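Local coordinates for ATP-dependent DNA helicase PIF1 (Candida albicans, PDB 7OTJ), which probably couples ATP hydrolysis to 5'-3' unwinding of DNA, including G-quadruplexes, to maintain nuclear and mitochondrial genome stability, at residues K13-G18 / R36-S41. Numbering follows the deposited sequence.
Sequences KQVLSG and RSIIKS
Ile38 meets Val15 methyl to methyl: CG2 of Ile38 lies 3.5 Å from CG1 of Val15, and the two side chains cross at about a right angle. A second, looser touch runs from Val15 CG2 to the Ile38 tip, CD1, at 4.0 Å. On each residue the branch making the closer touch is the one anti to the backbone N, for Val15 with chi1 176°, while the other branch is left to make the second touch. Both residues are buried, and their CA atoms, 7.3 Å apart, are the closest pair between 13-18 and 36-41. Helix 31-45 grows out of the P-loop (Walker A) of this PIF1-like helicase domain, with Lys31 and Ser32 as its first residues, and helix 6-16 packs beside it, with strand 21-25 underneath: Val15 rests on Leu21 and Ile38 on Tyr23. The ATP-site Lys31 lies about 8 Å from Ile38, side chain to side chain. One residue on from Val15 and about a turn on from Ile38, at the more open edge, Leu16 reaches over to Ser41, its CD2 standing 3.7 Å from Ser41 CB. Leu42 extends this apolar seam, touching both Val15 and Leu16. Just beyond, Gly18 is the first residue to leave helical backbone angles, with a positive phi of 99° in a Schellman motif.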
# COMPACT_ATOMS: atom_id res chain seq x y z
N LYS A 13 21.60 12.69 -1.11
CA LYS A 13 22.38 13.88 -0.74
C LYS A 13 21.50 15.11 -0.65
O LYS A 13 21.64 15.92 0.28
CB LYS A 13 23.50 14.09 -1.77
CG LYS A 13 24.29 15.38 -1.59
CD LYS A 13 25.29 15.56 -2.74
CE LYS A 13 25.99 16.92 -2.68
NZ LYS A 13 26.85 17.05 -1.48
N GLN A 14 20.59 15.29 -1.61
CA GLN A 14 19.71 16.45 -1.59
C GLN A 14 18.75 16.40 -0.42
O GLN A 14 18.53 17.41 0.26
CB GLN A 14 18.94 16.54 -2.91
CG GLN A 14 19.82 16.56 -4.14
CD GLN A 14 20.69 17.79 -4.20
OE1 GLN A 14 20.26 18.88 -3.83
NE2 GLN A 14 21.93 17.62 -4.64
N VAL A 15 18.17 15.23 -0.15
CA VAL A 15 17.22 15.10 0.95
C VAL A 15 17.90 15.43 2.27
O VAL A 15 17.34 16.15 3.11
CB VAL A 15 16.59 13.70 0.96
CG1 VAL A 15 15.67 13.55 2.16
CG2 VAL A 15 15.82 13.47 -0.34
N LEU A 16 19.13 14.93 2.47
CA LEU A 16 19.84 15.20 3.71
C LEU A 16 20.28 16.66 3.85
O LEU A 16 20.66 17.07 4.94
CB LEU A 16 21.07 14.29 3.82
CG LEU A 16 20.82 12.78 3.89
CD1 LEU A 16 22.13 12.03 4.01
CD2 LEU A 16 19.88 12.42 5.04
N SER A 17 20.22 17.44 2.77
CA SER A 17 20.54 18.86 2.83
C SER A 17 19.37 19.70 3.31
O SER A 17 19.54 20.91 3.50
CB SER A 17 21.00 19.35 1.47
OG SER A 17 19.90 19.43 0.58
N GLY A 18 18.18 19.11 3.46
CA GLY A 18 17.02 19.77 4.01
C GLY A 18 16.03 20.28 2.98
O GLY A 18 14.96 20.78 3.36
N ARG A 36 14.06 3.95 1.82
CA ARG A 36 14.41 3.31 3.08
C ARG A 36 15.78 3.76 3.57
O ARG A 36 16.00 3.86 4.78
CB ARG A 36 14.39 1.79 2.94
CG ARG A 36 13.04 1.21 2.56
CD ARG A 36 13.07 -0.29 2.73
NE ARG A 36 11.95 -0.93 2.06
CZ ARG A 36 11.97 -1.36 0.81
NH1 ARG A 36 13.05 -1.23 0.05
NH2 ARG A 36 10.89 -1.94 0.29
N SER A 37 16.70 4.04 2.65
CA SER A 37 17.98 4.60 3.06
C SER A 37 17.83 6.03 3.54
O SER A 37 18.47 6.44 4.51
CB SER A 37 18.98 4.53 1.91
OG SER A 37 19.38 3.20 1.67
N ILE A 38 17.00 6.82 2.85
CA ILE A 38 16.69 8.17 3.31
C ILE A 38 16.18 8.14 4.74
O ILE A 38 16.60 8.94 5.59
CB ILE A 38 15.67 8.83 2.36
CG1 ILE A 38 16.28 9.03 0.98
CG2 ILE A 38 15.20 10.15 2.95
CD1 ILE A 38 15.28 9.52 -0.06
N ILE A 39 15.25 7.22 5.03
CA ILE A 39 14.67 7.11 6.37
C ILE A 39 15.75 6.82 7.41
O ILE A 39 15.83 7.49 8.45
CB ILE A 39 13.57 6.03 6.38
CG1 ILE A 39 12.39 6.46 5.51
CG2 ILE A 39 13.09 5.73 7.80
CD1 ILE A 39 11.43 5.34 5.19
N LYS A 40 16.58 5.81 7.15
CA LYS A 40 17.63 5.44 8.09
C LYS A 40 18.56 6.61 8.39
O LYS A 40 18.87 6.90 9.55
CB LYS A 40 18.42 4.25 7.54
CG LYS A 40 19.26 3.52 8.56
CD LYS A 40 19.99 2.37 7.92
CE LYS A 40 20.69 1.52 8.97
NZ LYS A 40 19.69 0.84 9.84
N SER A 41 19.01 7.31 7.34
CA SER A 41 19.91 8.45 7.53
C SER A 41 19.21 9.60 8.24
O SER A 41 19.74 10.15 9.21
CB SER A 41 20.46 8.91 6.18
OG SER A 41 21.35 7.96 5.62